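Sarcosine oxidase (Pyrococcus horikoshii, PDB 1Y56) probably oxidises L-proline as the flavin-binding beta subunit of an L-proline dehydrogenase complex, in which it carries FAD and contacts FMN. Local coordinates at residues Lys224-Ile238 against Gln254-Ile268. Residues are numbered along the deposited sequence; the frame is centred on the assembly and turned at random.
With FMN (flavin mononucleotide), chain E.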
ATOM      1  N   LYS B 224     -21.629  12.941 -32.998  1.00 29.85           N
ATOM      2  CA  LYS B 224     -22.463  12.828 -31.837  1.00 29.45           C
ATOM      3  C   LYS B 224     -23.755  13.580 -32.048  1.00 28.83           C
ATOM      4  O   LYS B 224     -23.751  14.799 -32.138  1.00 28.45           O
ATOM      5  CB  LYS B 224     -21.737  13.362 -30.612  1.00 29.69           C
ATOM      6  CG  LYS B 224     -22.400  12.947 -29.314  1.00 31.07           C
ATOM      7  CD  LYS B 224     -21.463  13.088 -28.129  1.00 33.61           C
ATOM      8  CE  LYS B 224     -21.491  14.485 -27.527  1.00 34.43           C
ATOM      9  NZ  LYS B 224     -20.735  14.465 -26.247  1.00 35.72           N
ATOM     10  N   HIS B 225     -24.854  12.834 -32.156  1.00 28.70           N
ATOM     11  CA  HIS B 225     -26.212  13.396 -32.047  1.00 28.39           C
ATOM     12  C   HIS B 225     -26.855  12.981 -30.724  1.00 27.68           C
ATOM     13  O   HIS B 225     -26.389  12.034 -30.080  1.00 27.86           O
ATOM     14  CB  HIS B 225     -27.071  13.050 -33.267  1.00 28.34           C
ATOM     15  CG  HIS B 225     -26.777  13.921 -34.455  1.00 30.31           C
ATOM     16  ND1 HIS B 225     -25.643  13.767 -35.230  1.00 31.21           N
ATOM     17  CD2 HIS B 225     -27.443  14.984 -34.972  1.00 31.39           C
ATOM     18  CE1 HIS B 225     -25.635  14.683 -36.184  1.00 31.00           C
ATOM     19  NE2 HIS B 225     -26.717  15.432 -36.052  1.00 31.83           N
ATOM     20  N   GLN B 226     -27.874  13.714 -30.294  1.00 26.72           N
ATOM     21  CA  GLN B 226     -28.461  13.486 -28.975  1.00 26.26           C
ATOM     22  C   GLN B 226     -29.988  13.413 -28.973  1.00 26.05           C
ATOM     23  O   GLN B 226     -30.654  13.869 -29.910  1.00 26.39           O
ATOM     24  CB  GLN B 226     -27.977  14.541 -27.975  1.00 26.04           C
ATOM     25  CG  GLN B 226     -26.483  14.457 -27.638  1.00 25.90           C
ATOM     26  CD  GLN B 226     -26.067  15.460 -26.577  1.00 26.72           C
ATOM     27  OE1 GLN B 226     -26.421  15.320 -25.406  1.00 28.34           O
ATOM     28  NE2 GLN B 226     -25.320  16.483 -26.981  1.00 25.57           N
ATOM     29  N   ALA B 227     -30.544  12.822 -27.921  1.00 25.46           N
ATOM     30  CA  ALA B 227     -31.990  12.749 -27.776  1.00 24.95           C
ATOM     31  C   ALA B 227     -32.427  12.971 -26.337  1.00 24.56           C
ATOM     32  O   ALA B 227     -31.633  12.841 -25.402  1.00 24.56           O
ATOM     33  CB  ALA B 227     -32.539  11.421 -28.329  1.00 24.70           C
ATOM     34  N   VAL B 228     -33.697  13.326 -26.179  1.00 24.34           N
ATOM     35  CA  VAL B 228     -34.320  13.488 -24.873  1.00 23.96           C
ATOM     36  C   VAL B 228     -35.559  12.589 -24.787  1.00 24.17           C
ATOM     37  O   VAL B 228     -36.140  12.215 -25.803  1.00 24.26           O
ATOM     38  CB  VAL B 228     -34.669  14.971 -24.615  1.00 23.62           C
ATOM     39  CG1 VAL B 228     -35.726  15.455 -25.591  1.00 23.31           C
ATOM     40  CG2 VAL B 228     -35.094  15.200 -23.179  1.00 22.69           C
ATOM     41  N   ILE B 229     -35.936  12.213 -23.574  1.00 24.39           N
ATOM     42  CA  ILE B 229     -37.211  11.543 -23.349  1.00 24.60           C
ATOM     43  C   ILE B 229     -37.916  12.238 -22.186  1.00 24.84           C
ATOM     44  O   ILE B 229     -37.291  12.557 -21.169  1.00 24.84           O
ATOM     45  CB  ILE B 229     -37.040  10.008 -23.083  1.00 24.65           C
ATOM     46  CG1 ILE B 229     -38.391   9.310 -22.994  1.00 23.64           C
ATOM     47  CG2 ILE B 229     -36.215   9.730 -21.801  1.00 24.74           C
ATOM     48  CD1 ILE B 229     -39.128   9.308 -24.271  1.00 23.89           C
ATOM     49  N   THR B 230     -39.208  12.497 -22.340  1.00 25.03           N
ATOM     50  CA  THR B 230     -39.972  13.079 -21.247  1.00 25.43           C
ATOM     51  C   THR B 230     -40.709  11.988 -20.480  1.00 25.78           C
ATOM     52  O   THR B 230     -40.614  10.805 -20.814  1.00 25.58           O
ATOM     53  CB  THR B 230     -40.976  14.128 -21.737  1.00 25.34           C
ATOM     54  OG1 THR B 230     -42.206  13.486 -22.086  1.00 25.96           O
ATOM     55  CG2 THR B 230     -40.446  14.867 -22.942  1.00 25.24           C
ATOM     56  N   GLN B 231     -41.433  12.393 -19.441  1.00 26.61           N
ATOM     57  CA  GLN B 231     -42.302  11.491 -18.696  1.00 27.09           C
ATOM     58  C   GLN B 231     -43.448  11.050 -19.599  1.00 27.69           C
ATOM     59  O   GLN B 231     -43.802  11.773 -20.521  1.00 27.71           O
ATOM     60  CB  GLN B 231     -42.851  12.203 -17.480  1.00 26.74           C
ATOM     61  CG  GLN B 231     -43.701  13.386 -17.823  1.00 26.99           C
ATOM     62  CD  GLN B 231     -44.389  13.954 -16.611  1.00 27.84           C
ATOM     63  OE1 GLN B 231     -44.046  15.046 -16.129  1.00 27.55           O
ATOM     64  NE2 GLN B 231     -45.363  13.211 -16.093  1.00 26.69           N
ATOM     65  N   PRO B 232     -44.030   9.862 -19.344  1.00 28.37           N
ATOM     66  CA  PRO B 232     -45.133   9.387 -20.174  1.00 29.00           C
ATOM     67  C   PRO B 232     -46.399  10.222 -20.019  1.00 29.84           C
ATOM     68  O   PRO B 232     -46.641  10.812 -18.967  1.00 30.22           O
ATOM     69  CB  PRO B 232     -45.375   7.967 -19.668  1.00 28.84           C
ATOM     70  CG  PRO B 232     -44.166   7.611 -18.890  1.00 28.60           C
ATOM     71  CD  PRO B 232     -43.701   8.891 -18.289  1.00 28.35           C
ATOM     72  N   ILE B 233     -47.199  10.225 -21.076  1.00 30.75           N
ATOM     73  CA  ILE B 233     -48.315  11.138 -21.274  1.00 31.59           C
ATOM     74  C   ILE B 233     -49.427  10.299 -21.900  1.00 32.33           C
ATOM     75  O   ILE B 233     -49.162   9.223 -22.426  1.00 32.36           O
ATOM     76  CB  ILE B 233     -47.824  12.359 -22.159  1.00 31.74           C
ATOM     77  CG1 ILE B 233     -47.276  13.451 -21.259  1.00 31.77           C
ATOM     78  CG2 ILE B 233     -48.877  12.955 -23.088  1.00 31.36           C
ATOM     79  CD1 ILE B 233     -48.017  13.549 -19.961  1.00 32.85           C
ATOM     80  N   LYS B 234     -50.667  10.760 -21.820  1.00 33.45           N
ATOM     81  CA  LYS B 234     -51.783  10.056 -22.447  1.00 34.69           C
ATOM     82  C   LYS B 234     -51.450   9.566 -23.860  1.00 34.84           C
ATOM     83  O   LYS B 234     -50.913  10.317 -24.674  1.00 34.84           O
ATOM     84  CB  LYS B 234     -53.005  10.967 -22.485  1.00 35.10           C
ATOM     85  CG  LYS B 234     -54.318  10.255 -22.169  1.00 38.50           C
ATOM     86  CD  LYS B 234     -55.306  11.170 -21.399  1.00 43.00           C
ATOM     87  CE  LYS B 234     -56.012  12.188 -22.330  1.00 45.21           C
ATOM     88  NZ  LYS B 234     -56.797  11.505 -23.427  1.00 46.02           N
ATOM     89  N   ARG B 235     -51.755   8.296 -24.133  1.00 35.29           N
ATOM     90  CA  ARG B 235     -51.610   7.692 -25.470  1.00 35.72           C
ATOM     91  C   ARG B 235     -52.160   8.586 -26.580  1.00 34.95           C
ATOM     92  O   ARG B 235     -53.156   9.272 -26.393  1.00 34.95           O
ATOM     93  CB  ARG B 235     -52.328   6.338 -25.524  1.00 36.41           C
ATOM     94  CG  ARG B 235     -53.877   6.406 -25.267  1.00 40.51           C
ATOM     95  CD  ARG B 235     -54.352   5.697 -23.946  1.00 45.97           C
ATOM     96  NE  ARG B 235     -54.091   6.441 -22.695  1.00 48.91           N
ATOM     97  CZ  ARG B 235     -53.095   6.184 -21.832  1.00 49.19           C
ATOM     98  NH1 ARG B 235     -52.224   5.199 -22.064  1.00 49.49           N
ATOM     99  NH2 ARG B 235     -52.966   6.921 -20.730  1.00 48.28           N
ATOM    100  N   GLY B 236     -51.507   8.586 -27.733  1.00 34.55           N
ATOM    101  CA  GLY B 236     -51.992   9.349 -28.887  1.00 33.82           C
ATOM    102  C   GLY B 236     -52.059  10.862 -28.754  1.00 33.51           C
ATOM    103  O   GLY B 236     -52.760  11.518 -29.511  1.00 33.79           O
ATOM    104  N   THR B 237     -51.335  11.428 -27.796  1.00 33.09           N
ATOM    105  CA  THR B 237     -51.227  12.877 -27.688  1.00 32.25           C
ATOM    106  C   THR B 237     -50.410  13.443 -28.852  1.00 31.94           C
ATOM    107  O   THR B 237     -50.840  14.402 -29.480  1.00 32.42           O
ATOM    108  CB  THR B 237     -50.647  13.309 -26.326  1.00 32.44           C
ATOM    109  OG1 THR B 237     -51.584  12.986 -25.291  1.00 32.06           O
ATOM    110  CG2 THR B 237     -50.360  14.815 -26.291  1.00 32.34           C
ATOM    111  N   ILE B 238     -49.244  12.864 -29.141  1.00 31.14           N
ATOM    112  CA  ILE B 238     -48.476  13.265 -30.327  1.00 30.44           C
ATOM    113  C   ILE B 238     -48.225  12.056 -31.212  1.00 29.97           C
ATOM    114  O   ILE B 238     -47.326  11.264 -30.943  1.00 30.03           O
ATOM    115  CB  ILE B 238     -47.112  13.928 -30.001  1.00 30.44           C
ATOM    116  CG1 ILE B 238     -47.231  14.945 -28.862  1.00 30.40           C
ATOM    117  CG2 ILE B 238     -46.531  14.571 -31.260  1.00 29.85           C
ATOM    118  CD1 ILE B 238     -45.880  15.500 -28.411  1.00 29.94           C
ATOM    119  N   GLN B 254     -44.308  10.839 -29.935  1.00 28.85           N
ATOM    120  CA  GLN B 254     -44.546  10.092 -28.707  1.00 29.19           C
ATOM    121  C   GLN B 254     -44.174   8.628 -28.933  1.00 29.59           C
ATOM    122  O   GLN B 254     -44.432   8.077 -30.006  1.00 29.51           O
ATOM    123  CB  GLN B 254     -45.999  10.261 -28.263  1.00 28.95           C
ATOM    124  CG  GLN B 254     -46.411   9.505 -27.023  1.00 28.95           C
ATOM    125  CD  GLN B 254     -47.752   9.981 -26.472  1.00 30.10           C
ATOM    126  OE1 GLN B 254     -48.588  10.511 -27.211  1.00 29.70           O
ATOM    127  NE2 GLN B 254     -47.959   9.798 -25.163  1.00 29.58           N
ATOM    128  N   THR B 255     -43.533   8.013 -27.940  1.00 30.08           N
ATOM    129  CA  THR B 255     -43.224   6.586 -28.012  1.00 30.30           C
ATOM    130  C   THR B 255     -44.463   5.744 -27.701  1.00 30.87           C
ATOM    131  O   THR B 255     -45.494   6.257 -27.216  1.00 30.50           O
ATOM    132  CB  THR B 255     -42.113   6.171 -27.035  1.00 30.16           C
ATOM    133  OG1 THR B 255     -42.547   6.409 -25.694  1.00 29.84           O
ATOM    134  CG2 THR B 255     -40.839   6.929 -27.301  1.00 30.44           C
ATOM    135  N   PHE B 256     -44.344   4.444 -27.969  1.00 31.46           N
ATOM    136  CA  PHE B 256     -45.391   3.490 -27.643  1.00 31.77           C
ATOM    137  C   PHE B 256     -45.599   3.388 -26.133  1.00 32.30           C
ATOM    138  O   PHE B 256     -46.718   3.214 -25.677  1.00 32.37           O
ATOM    139  CB  PHE B 256     -45.105   2.138 -28.289  1.00 31.38           C
ATOM    140  CG  PHE B 256     -44.986   2.201 -29.798  1.00 31.66           C
ATOM    141  CD1 PHE B 256     -45.821   3.035 -30.546  1.00 31.61           C
ATOM    142  CD2 PHE B 256     -44.048   1.418 -30.474  1.00 31.16           C
ATOM    143  CE1 PHE B 256     -45.709   3.098 -31.936  1.00 31.61           C
ATOM    144  CE2 PHE B 256     -43.933   1.474 -31.864  1.00 30.44           C
ATOM    145  CZ  PHE B 256     -44.767   2.310 -32.595  1.00 30.92           C
ATOM    146  N   HIS B 257     -44.527   3.546 -25.359  1.00 33.04           N
ATOM    147  CA  HIS B 257     -44.653   3.662 -23.901  1.00 33.73           C
ATOM    148  C   HIS B 257     -45.398   4.944 -23.437  1.00 33.70           C
ATOM    149  O   HIS B 257     -45.996   4.949 -22.365  1.00 33.78           O
ATOM    150  CB  HIS B 257     -43.272   3.542 -23.222  1.00 34.11           C
ATOM    151  CG  HIS B 257     -43.324   3.558 -21.721  1.00 35.72           C
ATOM    152  ND1 HIS B 257     -43.465   2.411 -20.966  1.00 37.69           N
ATOM    153  CD2 HIS B 257     -43.265   4.582 -20.835  1.00 37.20           C
ATOM    154  CE1 HIS B 257     -43.486   2.725 -19.681  1.00 37.78           C
ATOM    155  NE2 HIS B 257     -43.362   4.037 -19.574  1.00 38.43           N
ATOM    156  N   GLY B 258     -45.353   6.020 -24.227  1.00 33.73           N
ATOM    157  CA  GLY B 258     -46.042   7.275 -23.880  1.00 33.38           C
ATOM    158  C   GLY B 258     -45.109   8.459 -23.681  1.00 33.40           C
ATOM    159  O   GLY B 258     -45.524   9.526 -23.214  1.00 33.14           O
ATOM    160  N   GLY B 259     -43.857   8.281 -24.095  1.00 33.17           N
ATOM    161  CA  GLY B 259     -42.778   9.162 -23.710  1.00 32.92           C
ATOM    162  C   GLY B 259     -42.667  10.542 -24.314  1.00 32.76           C
ATOM    163  O   GLY B 259     -42.446  11.513 -23.604  1.00 33.33           O
ATOM    164  N   ILE B 260     -42.797  10.672 -25.616  1.00 32.48           N
ATOM    165  CA  ILE B 260     -42.314  11.923 -26.261  1.00 32.49           C
ATOM    166  C   ILE B 260     -40.786  11.966 -26.245  1.00 32.09           C
ATOM    167  O   ILE B 260     -40.154  12.373 -25.266  1.00 31.80           O
ATOM    168  CB  ILE B 260     -42.885  13.250 -25.683  1.00 32.15           C
ATOM    169  CG1 ILE B 260     -44.397  13.286 -25.823  1.00 32.19           C
ATOM    170  CG2 ILE B 260     -42.306  14.433 -26.438  1.00 32.24           C
ATOM    171  CD1 ILE B 260     -45.040  14.279 -24.902  1.00 33.84           C
ATOM    172  N   ILE B 261     -40.239  11.525 -27.367  1.00 31.81           N
ATOM    173  CA  ILE B 261     -38.837  11.361 -27.587  1.00 31.98           C
ATOM    174  C   ILE B 261     -38.476  12.369 -28.668  1.00 32.32           C
ATOM    175  O   ILE B 261     -39.335  12.788 -29.435  1.00 32.55           O
ATOM    176  CB  ILE B 261     -38.555   9.904 -28.050  1.00 32.02           C
ATOM    177  CG1 ILE B 261     -37.046   9.617 -28.105  1.00 32.12           C
ATOM    178  CG2 ILE B 261     -39.285   9.585 -29.379  1.00 31.61           C
ATOM    179  CD1 ILE B 261     -36.694   8.160 -28.376  1.00 32.29           C
ATOM    180  N   GLY B 262     -37.219  12.775 -28.731  1.00 32.68           N
ATOM    181  CA  GLY B 262     -36.792  13.615 -29.833  1.00 33.13           C
ATOM    182  C   GLY B 262     -35.422  14.212 -29.655  1.00 33.53           C
ATOM    183  O   GLY B 262     -34.809  14.084 -28.598  1.00 33.82           O
ATOM    184  N   GLY B 263     -34.949  14.868 -30.708  1.00 33.69           N
ATOM    185  CA  GLY B 263     -33.669  15.550 -30.688  1.00 33.83           C
ATOM    186  C   GLY B 263     -33.746  16.821 -31.505  1.00 34.03           C
ATOM    187  O   GLY B 263     -34.840  17.301 -31.811  1.00 34.06           O
ATOM    188  N   ILE B 264     -32.574  17.362 -31.830  1.00 34.15           N
ATOM    189  CA  ILE B 264     -32.416  18.540 -32.676  1.00 34.40           C
ATOM    190  C   ILE B 264     -31.144  18.362 -33.509  1.00 35.11           C
ATOM    191  O   ILE B 264     -30.391  17.400 -33.307  1.00 35.07           O
ATOM    192  CB  ILE B 264     -32.326  19.851 -31.853  1.00 34.02           C
ATOM    193  CG1 ILE B 264     -31.315  19.715 -30.713  1.00 33.90           C
ATOM    194  CG2 ILE B 264     -33.682  20.252 -31.305  1.00 34.06           C
ATOM    195  CD1 ILE B 264     -30.961  21.021 -30.050  1.00 32.88           C
ATOM    196  N   GLY B 265     -30.910  19.286 -34.440  1.00 35.80           N
ATOM    197  CA  GLY B 265     -29.718  19.265 -35.293  1.00 36.77           C
ATOM    198  C   GLY B 265     -28.369  19.217 -34.583  1.00 37.32           C
ATOM    199  O   GLY B 265     -27.454  18.556 -35.061  1.00 37.62           O
ATOM    200  N   TYR B 266     -28.262  19.904 -33.443  1.00 37.82           N
ATOM    201  CA  TYR B 266     -27.027  20.035 -32.644  1.00 38.38           C
ATOM    202  C   TYR B 266     -26.015  18.880 -32.739  1.00 38.39           C
ATOM    203  O   TYR B 266     -26.105  17.886 -32.024  1.00 38.25           O
ATOM    204  CB  TYR B 266     -27.402  20.323 -31.186  1.00 38.81           C
ATOM    205  CG  TYR B 266     -26.251  20.745 -30.288  1.00 40.42           C
ATOM    206  CD1 TYR B 266     -25.759  22.055 -30.302  1.00 41.63           C
ATOM    207  CD2 TYR B 266     -25.674  19.837 -29.407  1.00 41.60           C
ATOM    208  CE1 TYR B 266     -24.705  22.437 -29.469  1.00 42.50           C
ATOM    209  CE2 TYR B 266     -24.629  20.204 -28.578  1.00 42.84           C
ATOM    210  CZ  TYR B 266     -24.146  21.499 -28.606  1.00 43.20           C
ATOM    211  OH  TYR B 266     -23.109  21.828 -27.759  1.00 43.40           O
ATOM    212  N   GLU B 267     -25.047  19.042 -33.632  1.00 38.75           N
ATOM    213  CA  GLU B 267     -24.102  17.990 -33.999  1.00 39.16           C
ATOM    214  C   GLU B 267     -22.764  18.295 -33.358  1.00 39.15           C
ATOM    215  O   GLU B 267     -22.350  19.447 -33.329  1.00 39.58           O
ATOM    216  CB  GLU B 267     -23.957  17.988 -35.517  1.00 39.22           C
ATOM    217  CG  GLU B 267     -23.075  16.918 -36.110  1.00 41.02           C
ATOM    218  CD  GLU B 267     -23.206  16.846 -37.641  1.00 44.01           C
ATOM    219  OE1 GLU B 267     -22.555  17.652 -38.353  1.00 44.10           O
ATOM    220  OE2 GLU B 267     -23.962  15.975 -38.139  1.00 45.53           O
ATOM    221  N   ILE B 268     -22.081  17.283 -32.837  1.00 39.08           N
ATOM    222  CA  ILE B 268     -20.760  17.514 -32.234  1.00 39.25           C
ATOM    223  C   ILE B 268     -19.642  16.777 -32.998  1.00 39.32           C
ATOM    224  O   ILE B 268     -19.704  15.546 -33.135  1.00 39.14           O
ATOM    225  CB  ILE B 268     -20.752  17.236 -30.701  1.00 39.35           C
ATOM    226  CG1 ILE B 268     -21.508  18.363 -29.966  1.00 39.18           C
ATOM    227  CG2 ILE B 268     -19.321  17.082 -30.178  1.00 39.07           C
ATOM    228  CD1 ILE B 268     -21.548  18.242 -28.452  1.00 38.72           C
TER
HETATM  229  N1  FMN E 802     -34.547   6.229 -21.100  1.00 62.97           N
HETATM  230  C2  FMN E 802     -35.364   6.397 -20.033  1.00 62.91           C
HETATM  231  O2  FMN E 802     -34.876   6.689 -18.917  1.00 62.08           O
HETATM  232  N3  FMN E 802     -36.699   6.257 -20.153  1.00 62.89           N
HETATM  233  C4  FMN E 802     -37.245   5.942 -21.345  1.00 63.47           C
HETATM  234  O4  FMN E 802     -38.484   5.812 -21.444  1.00 63.88           O
HETATM  235  C4A FMN E 802     -36.422   5.762 -22.464  1.00 63.30           C
HETATM  236  N5  FMN E 802     -36.944   5.441 -23.680  1.00 63.38           N
HETATM  237  C5A FMN E 802     -36.164   5.261 -24.779  1.00 62.82           C
HETATM  238  C6  FMN E 802     -36.759   4.932 -26.003  1.00 62.45           C
HETATM  239  C7  FMN E 802     -35.982   4.738 -27.147  1.00 62.19           C
HETATM  240  C7M FMN E 802     -36.686   4.381 -28.439  1.00 61.44           C
HETATM  241  C8  FMN E 802     -34.588   4.879 -27.055  1.00 61.96           C
HETATM  242  C8M FMN E 802     -33.702   4.693 -28.230  1.00 61.42           C
HETATM  243  C9  FMN E 802     -33.993   5.203 -25.833  1.00 61.85           C
HETATM  244  C9A FMN E 802     -34.773   5.400 -24.688  1.00 62.44           C
HETATM  245  N10 FMN E 802     -34.204   5.728 -23.427  1.00 61.81           N
HETATM  246  C10 FMN E 802     -35.044   5.914 -22.310  1.00 62.47           C
HETATM  247  C1' FMN E 802     -32.772   5.913 -23.261  1.00 61.55           C
HETATM  248  C2' FMN E 802     -32.060   4.617 -22.975  1.00 61.89           C
HETATM  249  O2' FMN E 802     -31.653   4.649 -21.595  1.00 60.61           O
HETATM  250  C3' FMN E 802     -30.922   4.529 -24.007  1.00 61.54           C
HETATM  251  O3' FMN E 802     -30.696   3.181 -24.456  1.00 62.41           O
HETATM  252  C4' FMN E 802     -29.654   5.097 -23.455  1.00 61.41           C
HETATM  253  O4' FMN E 802     -29.714   5.893 -22.525  1.00 61.93           O
HETATM  254  C5' FMN E 802     -28.324   4.676 -24.043  1.00 60.48           C
HETATM  255  O5' FMN E 802     -27.505   4.182 -22.988  1.00 59.39           O
HETATM  256  P   FMN E 802     -26.536   5.169 -22.159  1.00 58.73           P
HETATM  257  O1P FMN E 802     -25.402   5.412 -23.120  1.00 59.43           O
HETATM  258  O2P FMN E 802     -26.192   4.371 -20.928  1.00 59.33           O
HETATM  259  O3P FMN E 802     -27.322   6.412 -21.853  1.00 58.25           O
HETATM  260  O   HOH W   1     -24.748  16.151 -30.321  1.00 30.10           O
HETATM  261  O   HOH W   2     -28.184  16.237 -31.555  1.00 22.97           O
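Val-228 and Gly-262 form an antiparallel hydrogen-bonded pair, with Val-228 N 2.8 Å from Gly-262 O. Strands 224-230 and 261-263 run at 149° to each other. The next pair, Ile-229 with Ile-261, is non-hydrogen-bonded, and Thr-230 N then binds Ile-260 O. Pairing resumes at Lys-224 and Ile-268 after a shift of two residues. In between, one water bridges Gln-226 N to the carbonyls of Ile-264 and Tyr-266. A second water links Lys-224 O to Tyr-266 O.

Gln-254 holds the opposite end. Its extended chain leaves with CG anti to the backbone N (chi1 178°) and reaches the type II turn of Lys-234 to Thr-237. Gln-254 OE1 accepts from Ile-238 N at 3.1 Å and weakly from Thr-237 N. Gln-254 NE2 gives a bond to Lys-234 O at 3.0 Å, from above the carbonyl plane, and another to Gly-258 O within its own segment. Thr-237 OG1 reaches Lys-234 O from the other face. The Gln-254 amide thus ties the turn to the loop at Gly-258.

Both strands belong to the eight-stranded mixed sheet of this FAD-dependent oxidoreductase, in which strand 299-310 flanks 221-230 on its other side. Ile-229 and Ile-261 share one face of the sheet and line the FMN pocket, next to Trp-304. CD1 of Ile-261 lies 3.7 Å from FMN C7, whereas CG1 of Ile-229 lies 3.8 Å from FMN O4. CD1 of Ile-229 bends over toward the other strand (chi2 67°) and lies 3.7 Å from Gly-259 CA.

Ile-260 meets Ile-238 at about a right angle, CG1 to CD1 at 3.7 Å. Pro-232 CG touches the edge of the His-257 ring, 3.7 Å from CD2; a chain of another protein in the assembly also packs on Pro-232 and stacks on the His-257 ring.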